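PDB 4W9R: esterase from Capnocytophaga ochracea, which is of unknown function but has the alpha/beta-hydrolase fold of the putative esterase family. Local coordinates for residues F10-L15 with S100-P105; V40-T45 with V119-E124; L147-L152 with Y173-A178. One frame throughout, in Å; residues are numbered along the deposited sequence.

Contact 1 of 3, residues F10-L15 with S100-P105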
loop_
_atom_site.group_PDB
_atom_site.type_symbol
_atom_site.label_atom_id
_atom_site.label_comp_id
_atom_site.label_asym_id
_atom_site.label_seq_id
_atom_site.Cartn_x
_atom_site.Cartn_y
_atom_site.Cartn_z
ATOM N N PHE B 10 23.294 8.622 12.491
ATOM C CA PHE B 10 23.084 9.021 13.875
ATOM C C PHE B 10 24.096 8.314 14.763
ATOM O O PHE B 10 24.220 7.090 14.719
ATOM C CB PHE B 10 21.656 8.697 14.321
ATOM C CG PHE B 10 21.352 9.106 15.736
ATOM C CD1 PHE B 10 21.522 8.216 16.785
ATOM C CD2 PHE B 10 20.884 10.380 16.017
ATOM C CE1 PHE B 10 21.241 8.590 18.086
ATOM C CE2 PHE B 10 20.601 10.759 17.315
ATOM C CZ PHE B 10 20.779 9.863 18.351
ATOM N N SER B 11 24.824 9.083 15.564
ATOM C CA SER B 11 25.794 8.496 16.476
ATOM C C SER B 11 25.100 8.087 17.765
ATOM O O SER B 11 24.546 8.923 18.479
ATOM C CB SER B 11 26.934 9.474 16.764
ATOM O OG SER B 11 27.694 9.731 15.596
ATOM N N SER B 12 25.136 6.794 18.061
ATOM C CA SER B 12 24.424 6.258 19.210
ATOM C C SER B 12 25.391 5.793 20.289
ATOM O O SER B 12 26.332 5.050 20.015
ATOM C CB SER B 12 23.516 5.104 18.784
ATOM O OG SER B 12 22.874 4.521 19.904
ATOM N N GLY B 13 25.155 6.241 21.517
ATOM C CA GLY B 13 25.976 5.836 22.640
ATOM C C GLY B 13 25.664 4.413 23.056
ATOM O O GLY B 13 26.560 3.643 23.404
ATOM N N ARG B 14 24.382 4.064 23.011
ATOM C CA ARG B 14 23.935 2.735 23.406
ATOM C C ARG B 14 24.318 1.673 22.379
ATOM O O ARG B 14 24.717 0.567 22.742
ATOM C CB ARG B 14 22.421 2.730 23.626
ATOM C CG ARG B 14 21.988 3.364 24.937
ATOM C CD ARG B 14 20.479 3.511 25.001
ATOM N NE ARG B 14 20.012 3.854 26.341
ATOM C CZ ARG B 14 19.959 5.092 26.823
ATOM N NH1 ARG B 14 19.517 5.306 28.054
ATOM N NH2 ARG B 14 20.352 6.115 26.075
ATOM N N LEU B 15 24.192 2.009 21.100
ATOM C CA LEU B 15 24.548 1.081 20.030
ATOM C C LEU B 15 26.050 1.062 19.774
ATOM O O LEU B 15 26.573 0.114 19.187
ATOM C CB LEU B 15 23.806 1.439 18.743
ATOM C CG LEU B 15 22.301 1.172 18.753
ATOM C CD1 LEU B 15 21.676 1.574 17.427
ATOM C CD2 LEU B 15 22.039 -0.293 19.053
ATOM N N SER B 100 13.927 4.816 21.935
ATOM C CA SER B 100 13.246 5.603 22.959
ATOM C C SER B 100 14.057 6.784 23.480
ATOM O O SER B 100 13.592 7.922 23.462
ATOM C CB SER B 100 12.870 4.710 24.145
ATOM O OG SER B 100 11.835 3.810 23.808
ATOM N N ALA B 101 15.263 6.502 23.963
ATOM C CA ALA B 101 16.033 7.490 24.712
ATOM C C ALA B 101 16.948 8.366 23.857
ATOM O O ALA B 101 17.469 9.371 24.341
ATOM C CB ALA B 101 16.854 6.787 25.786
ATOM N N GLU B 102 17.139 8.002 22.595
ATOM C CA GLU B 102 18.090 8.722 21.752
ATOM C C GLU B 102 17.458 9.269 20.477
ATOM O O GLU B 102 17.396 10.484 20.281
ATOM C CB GLU B 102 19.274 7.821 21.395
ATOM C CG GLU B 102 20.044 7.301 22.597
ATOM C CD GLU B 102 21.242 6.459 22.202
ATOM O OE1 GLU B 102 21.453 6.258 20.988
ATOM O OE2 GLU B 102 21.975 6.002 23.104
ATOM N N LEU B 103 17.004 8.367 19.611
ATOM C CA LEU B 103 16.474 8.743 18.303
ATOM C C LEU B 103 15.287 9.698 18.393
ATOM O O LEU B 103 15.309 10.778 17.804
ATOM C CB LEU B 103 16.067 7.495 17.518
ATOM C CG LEU B 103 15.565 7.753 16.097
ATOM C CD1 LEU B 103 16.632 8.462 15.275
ATOM C CD2 LEU B 103 15.149 6.455 15.434
ATOM N N VAL B 104 14.257 9.295 19.131
ATOM C CA VAL B 104 13.049 10.107 19.258
ATOM C C VAL B 104 13.303 11.484 19.901
ATOM O O VAL B 104 12.829 12.493 19.376
ATOM C CB VAL B 104 11.952 9.356 20.051
ATOM C CG1 VAL B 104 10.799 10.286 20.392
ATOM C CG2 VAL B 104 11.456 8.156 19.256
ATOM N N PRO B 105 14.052 11.546 21.024
ATOM C CA PRO B 105 14.327 12.886 21.560
ATOM C C PRO B 105 15.146 13.752 20.605
ATOM O O PRO B 105 14.985 14.973 20.598
ATOM C CB PRO B 105 15.118 12.598 22.841
ATOM C CG PRO B 105 14.717 11.221 23.228
ATOM C CD PRO B 105 14.553 10.494 21.928
#

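Contact 2 of 3, residues V40-T45 with V119-E124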
loop_
_atom_site.group_PDB
_atom_site.type_symbol
_atom_site.label_atom_id
_atom_site.label_comp_id
_atom_site.label_asym_id
_atom_site.label_seq_id
_atom_site.Cartn_x
_atom_site.Cartn_y
_atom_site.Cartn_z
ATOM N N VAL B 40 10.051 4.078 11.774
ATOM C CA VAL B 40 10.073 2.801 11.067
ATOM C C VAL B 40 11.394 2.064 11.289
ATOM O O VAL B 40 12.450 2.526 10.856
ATOM C CB VAL B 40 9.851 2.994 9.559
ATOM C CG1 VAL B 40 9.825 1.648 8.852
ATOM C CG2 VAL B 40 8.564 3.757 9.309
ATOM N N LEU B 41 11.329 0.921 11.967
ATOM C CA LEU B 41 12.525 0.160 12.328
ATOM C C LEU B 41 13.072 -0.686 11.177
ATOM O O LEU B 41 14.260 -1.007 11.126
ATOM C CB LEU B 41 12.219 -0.740 13.524
ATOM C CG LEU B 41 11.562 -0.036 14.710
ATOM C CD1 LEU B 41 11.315 -1.017 15.845
ATOM C CD2 LEU B 41 12.418 1.129 15.178
ATOM N N ASN B 42 12.175 -1.056 10.275
ATOM C CA ASN B 42 12.443 -1.957 9.156
ATOM C C ASN B 42 12.813 -1.248 7.853
ATOM O O ASN B 42 12.840 -1.866 6.791
ATOM C CB ASN B 42 11.258 -2.889 8.948
ATOM C CG ASN B 42 11.199 -3.974 10.005
ATOM O OD1 ASN B 42 10.298 -3.998 10.841
ATOM N ND2 ASN B 42 12.181 -4.868 9.985
ATOM N N ALA B 43 13.061 0.055 7.946
ATOM C CA ALA B 43 12.946 1.010 6.843
ATOM C C ALA B 43 13.594 0.620 5.510
ATOM O O ALA B 43 13.171 1.115 4.469
ATOM C CB ALA B 43 13.518 2.347 7.292
ATOM N N GLU B 44 14.613 -0.235 5.518
ATOM C CA GLU B 44 15.196 -0.694 4.253
ATOM C C GLU B 44 14.118 -1.257 3.310
ATOM O O GLU B 44 14.255 -1.199 2.090
ATOM C CB GLU B 44 16.287 -1.742 4.498
ATOM C CG GLU B 44 15.799 -3.071 5.066
ATOM C CD GLU B 44 15.610 -3.040 6.572
ATOM O OE1 GLU B 44 15.896 -1.992 7.190
ATOM O OE2 GLU B 44 15.173 -4.065 7.136
ATOM N N THR B 45 13.043 -1.782 3.891
ATOM C CA THR B 45 11.882 -2.247 3.135
ATOM C C THR B 45 10.674 -1.325 3.335
ATOM O O THR B 45 10.150 -0.760 2.376
ATOM C CB THR B 45 11.495 -3.690 3.512
ATOM O OG1 THR B 45 11.365 -3.803 4.934
ATOM C CG2 THR B 45 12.555 -4.665 3.029
ATOM N N VAL B 119 5.067 3.946 15.961
ATOM C CA VAL B 119 6.163 3.076 15.552
ATOM C C VAL B 119 5.639 1.933 14.682
ATOM O O VAL B 119 4.659 1.270 15.023
ATOM C CB VAL B 119 6.932 2.509 16.772
ATOM C CG1 VAL B 119 5.991 1.787 17.730
ATOM C CG2 VAL B 119 8.055 1.587 16.318
ATOM N N ILE B 120 6.294 1.718 13.546
ATOM C CA ILE B 120 5.915 0.649 12.632
ATOM C C ILE B 120 7.085 -0.303 12.432
ATOM O O ILE B 120 8.201 0.126 12.137
ATOM C CB ILE B 120 5.467 1.198 11.265
ATOM C CG1 ILE B 120 4.297 2.167 11.435
ATOM C CG2 ILE B 120 5.084 0.060 10.330
ATOM C CD1 ILE B 120 3.798 2.749 10.130
ATOM N N ALA B 121 6.829 -1.596 12.598
ATOM C CA ALA B 121 7.876 -2.597 12.450
ATOM C C ALA B 121 7.314 -3.928 11.968
ATOM O O ALA B 121 6.115 -4.185 12.082
ATOM C CB ALA B 121 8.618 -2.779 13.763
ATOM N N SER B 122 8.188 -4.771 11.427
ATOM C CA SER B 122 7.782 -6.084 10.942
ATOM C C SER B 122 8.730 -7.183 11.419
ATOM O O SER B 122 9.859 -6.905 11.827
ATOM C CB SER B 122 7.700 -6.088 9.412
ATOM O OG SER B 122 8.977 -5.915 8.827
ATOM N N GLU B 123 8.252 -8.425 11.363
ATOM C CA GLU B 123 9.027 -9.599 11.776
ATOM C C GLU B 123 9.512 -9.487 13.222
ATOM O O GLU B 123 8.724 -9.201 14.123
ATOM C CB GLU B 123 10.210 -9.825 10.831
ATOM C CG GLU B 123 9.823 -10.391 9.466
ATOM C CD GLU B 123 9.197 -9.358 8.546
ATOM O OE1 GLU B 123 9.838 -8.314 8.299
ATOM O OE2 GLU B 123 8.067 -9.593 8.067
ATOM N N GLU B 124 10.804 -9.715 13.441
ATOM C CA GLU B 124 11.366 -9.672 14.788
ATOM C C GLU B 124 11.195 -8.295 15.422
ATOM O O GLU B 124 10.808 -8.182 16.585
ATOM C CB GLU B 124 12.846 -10.061 14.774
ATOM C CG GLU B 124 13.114 -11.532 14.474
ATOM C CD GLU B 124 13.069 -11.846 12.990
ATOM O OE1 GLU B 124 12.989 -10.898 12.180
ATOM O OE2 GLU B 124 13.117 -13.043 12.635
HETATM O O HOH W 1 12.702 -7.510 12.136
HETATM O O HOH W 2 9.257 -5.514 5.869
#

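Contact 3 of 3, residues L147-L152 with Y173-A178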
loop_
_atom_site.group_PDB
_atom_site.type_symbol
_atom_site.label_atom_id
_atom_site.label_comp_id
_atom_site.label_asym_id
_atom_site.label_seq_id
_atom_site.Cartn_x
_atom_site.Cartn_y
_atom_site.Cartn_z
ATOM N N LEU B 147 3.605 -5.738 12.205
ATOM C CA LEU B 147 3.267 -6.420 10.960
ATOM C C LEU B 147 4.022 -7.732 10.816
ATOM O O LEU B 147 5.245 -7.738 10.737
ATOM C CB LEU B 147 3.567 -5.514 9.769
ATOM C CG LEU B 147 2.881 -4.150 9.795
ATOM C CD1 LEU B 147 3.403 -3.285 8.666
ATOM C CD2 LEU B 147 1.371 -4.310 9.704
ATOM N N ASN B 148 3.283 -8.836 10.765
ATOM C CA ASN B 148 3.878 -10.168 10.695
ATOM C C ASN B 148 4.963 -10.377 11.752
ATOM O O ASN B 148 6.115 -10.641 11.419
ATOM C CB ASN B 148 4.458 -10.418 9.299
ATOM C CG ASN B 148 4.975 -11.834 9.127
ATOM O OD1 ASN B 148 4.308 -12.800 9.495
ATOM N ND2 ASN B 148 6.184 -11.960 8.594
ATOM N N PRO B 149 4.606 -10.244 13.036
ATOM C CA PRO B 149 5.656 -10.382 14.045
ATOM C C PRO B 149 6.101 -11.827 14.217
ATOM O O PRO B 149 5.298 -12.738 14.013
ATOM C CB PRO B 149 4.982 -9.871 15.317
ATOM C CG PRO B 149 3.547 -10.221 15.122
ATOM C CD PRO B 149 3.279 -10.042 13.647
ATOM N N VAL B 150 7.363 -12.031 14.576
ATOM C CA VAL B 150 7.794 -13.338 15.041
ATOM C C VAL B 150 7.689 -13.294 16.555
ATOM O O VAL B 150 8.498 -12.644 17.216
ATOM C CB VAL B 150 9.237 -13.656 14.614
ATOM C CG1 VAL B 150 9.634 -15.051 15.071
ATOM C CG2 VAL B 150 9.392 -13.508 13.106
ATOM N N ALA B 151 6.712 -14.003 17.109
ATOM C CA ALA B 151 6.364 -13.764 18.503
ATOM C C ALA B 151 6.820 -14.844 19.474
ATOM O O ALA B 151 7.344 -15.887 19.082
ATOM C CB ALA B 151 4.856 -13.578 18.622
ATOM N N LEU B 152 6.588 -14.568 20.753
ATOM C CA LEU B 152 6.719 -15.549 21.816
ATOM C C LEU B 152 5.354 -15.736 22.463
ATOM O O LEU B 152 4.873 -14.842 23.160
ATOM C CB LEU B 152 7.753 -15.097 22.848
ATOM C CG LEU B 152 9.109 -14.671 22.283
ATOM C CD1 LEU B 152 10.024 -14.167 23.388
ATOM C CD2 LEU B 152 9.758 -15.819 21.524
ATOM N N TYR B 173 -3.206 0.161 18.906
ATOM C CA TYR B 173 -2.415 -1.028 18.624
ATOM C C TYR B 173 -2.973 -1.799 17.435
ATOM O O TYR B 173 -4.161 -2.119 17.392
ATOM C CB TYR B 173 -2.347 -1.939 19.851
ATOM C CG TYR B 173 -1.509 -3.178 19.631
ATOM C CD1 TYR B 173 -0.123 -3.124 19.715
ATOM C CD2 TYR B 173 -2.100 -4.399 19.331
ATOM C CE1 TYR B 173 0.648 -4.250 19.510
ATOM C CE2 TYR B 173 -1.335 -5.532 19.126
ATOM C CZ TYR B 173 0.038 -5.452 19.217
ATOM O OH TYR B 173 0.803 -6.577 19.013
ATOM N N TYR B 174 -2.102 -2.101 16.477
ATOM C CA TYR B 174 -2.493 -2.853 15.291
ATOM C C TYR B 174 -1.523 -3.994 15.024
ATOM O O TYR B 174 -0.322 -3.774 14.865
ATOM C CB TYR B 174 -2.569 -1.934 14.070
ATOM C CG TYR B 174 -3.001 -2.630 12.798
ATOM C CD1 TYR B 174 -2.068 -3.186 11.931
ATOM C CD2 TYR B 174 -4.341 -2.730 12.463
ATOM C CE1 TYR B 174 -2.461 -3.823 10.767
ATOM C CE2 TYR B 174 -4.744 -3.363 11.301
ATOM C CZ TYR B 174 -3.801 -3.907 10.458
ATOM O OH TYR B 174 -4.204 -4.537 9.303
HETATM N N MSE B 175 -2.047 -5.213 14.968
HETATM C CA MSE B 175 -1.232 -6.374 14.636
HETATM C C MSE B 175 -1.821 -7.135 13.454
HETATM O O MSE B 175 -3.024 -7.386 13.404
HETATM C CB MSE B 175 -1.092 -7.300 15.842
HETATM C CG MSE B 175 -0.450 -8.640 15.514
HETATM SE SE MSE B 175 -0.253 -9.780 17.080
HETATM C CE MSE B 175 0.289 -11.428 16.193
ATOM N N ALA B 176 -0.966 -7.496 12.504
ATOM C CA ALA B 176 -1.402 -8.246 11.334
ATOM C C ALA B 176 -0.497 -9.445 11.078
ATOM O O ALA B 176 0.708 -9.390 11.329
ATOM C CB ALA B 176 -1.441 -7.343 10.110
ATOM N N THR B 177 -1.085 -10.529 10.583
ATOM C CA THR B 177 -0.318 -11.715 10.222
ATOM C C THR B 177 -0.923 -12.401 8.996
ATOM O O THR B 177 -2.087 -12.180 8.659
ATOM C CB THR B 177 -0.240 -12.716 11.393
ATOM O OG1 THR B 177 0.547 -13.849 11.004
ATOM C CG2 THR B 177 -1.630 -13.178 11.797
ATOM N N ALA B 178 -0.117 -13.220 8.329
ATOM C CA ALA B 178 -0.547 -13.935 7.132
ATOM C C ALA B 178 -0.042 -15.369 7.191
ATOM O O ALA B 178 1.057 -15.613 7.674
ATOM C CB ALA B 178 -0.044 -13.239 5.880
HETATM O O HOH W 3 3.160 -13.107 11.982
#

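Contact 1 of 3, residues F10-L15 with S100-P105
Phe10 and Ser12 of strand 10-12 come nearest Leu103 and Glu102 of helix 100-105, the two short axes running nearly antiparallel at 161° and approaching to 9.6 Å. The helix opens into a wider pi-type turn at 100-103, and from it Glu102 reaches across to the chain where it leaves the strand. Its CG stands beside the backbone N (chi1 -59°) and the chain is extended beyond, which carries the carboxylate into the turn at 12-14. There the two oxygens divide their partners. OE1 accepts from Ser12 OG, a bond modelled very short at this resolution; that hydroxyl also accepts from Leu15 N, 3.1 Å from Ser12 OG, closing an ST motif. OE2 turns its syn lone pair to Arg14 N, 3.1 Å away with an N-H...O angle of 150°. Arg14 NH2 returns to the same OE2 at 3.4 Å in a salt bridge whose hydrogen bond is weak, the guanidinium meeting the oxygen at its edge. Ala101 CB lies over one face of that guanidinium, 3.6 Å from Arg14 NH2. Phe10 presents its ring edge to the carboxylate, Phe10 CE1 lying 3.7 Å from Glu102 OE1, while Glu102 CB packs against the same carbon at 3.9 Å. With an alanine here, the hydroxyl of Ser12 and the backbone N of Arg14 would probably lose their acceptor, and the turn after the strand one of its ties to the helix. Arg14 has a second carboxylate in Glu97, five residues earlier on helix 91-110. Phe10 also meets Tyr106 edge-to-face and packs on Ile21 of strand 17-24, while Leu103 touches Val69 and Val71 of strand 67-71, so helix 91-110 runs along one face of the sheet near its edge.

Contact 2 of 3, residues V40-T45 with V119-E124
Ile120 O accepts from Leu41 N, which lies 3.2 Å from it and nearly in line with the carbonyl bond, and also receives a weaker CA-H...O contact from Val40 CA, 3.4 Å from Ile120 O. Val40 and Ile120 form a parallel bridge at the end of strand 35-40, after which the chain leaves the sheet. Leu41 CD1 then packs at 3.8 Å on Ala121 CB, with Leu41 CG near Val119 CG2. The Asn42 side chain lies along the edge of strand 116-122: its CG is beside its own backbone N (chi1 -75°), which brings the amide to the strand, OD1 toward Ser122 N as acceptor of a bond modelled too short for its length to be trusted. Water 1 accepts weakly from Asn42 ND2 and donates to Ser122 O, 2.9 Å away. Ser122 OG donates to Glu123 OE1 at 2.6 Å, from above the carboxylate plane. Glu123 has positive phi (57°) in the sharp strand-to-helix turn that resembles a nucleophile elbow; a glutamate at what is probably the position of the catalytic serine in esterases of this fold, salt-bridged here to Lys221, implies that this site probably does not work by the usual serine mechanism.

Contact 3 of 3, residues L147-L152 with Y173-A178
Strands 143-149 and 171-180 are the two strands of a beta-alpha-beta unit, and they pair in parallel here through Leu147 and Ala176, whose CA atoms lie 5.0 Å apart. Asn148 N donates to Ala176 O at 2.7 Å, tilted 26° from the carbonyl plane. On the face of Leu147 and Ala176, Leu147 CD2 rests against Ala176 CB at 4.2 Å and comes to the edge of the Tyr174 ring, 4.0 Å from Tyr174 CE1; Ile225 of helix 217-232 covers Leu147. The hydroxyl of Tyr174 is bound by Gln227 of that helix. Helix 156-165 makes the crossover between the two strands, and the chain turns its corner at Asn148 before setting out toward it. Just past the corner Pro149 lies across the end of selenomethionine Met175, Pro149 CG being 3.6 Å from Met175 CE. That methyl gets there because the side chain is extended throughout, with CG anti to the backbone N (chi1 170°). Polar atoms of both segments meet on water 3, which donates to Asn148 OD1 at 2.8 Å and to Pro149 O, and accepts from Thr177 OG1 at 2.9 Å. Asn148 OD1 also accepts from Asn182 ND2, while Asn148 ND2 is bound to Glu123 OE2, just past the end of neighbouring strand 116-122.

In the fold
All three contacts reach one mixed sheet. Contacts 2 and 3 are buried and lie about 12 Å apart between centres; they meet directly, strand 116-122 pairing with 143-149 through Ala121 O and Leu147 N, 3.0 Å apart. Each has one backbone-to-backbone bond, apolar side chains and bridging water at parallel strand ends; contact 2 adds an asparagine side chain at the strand edge. Contact 1, only partly buried, lies toward the edge strand 5-12, with its centre about 17 Å from that of contact 2, and relies on a carboxylate and an arginine instead. Carboxylates serve differently too: Glu102 bonds across contact 1, whereas Glu44 and Glu123 of contact 2 find partners beyond it.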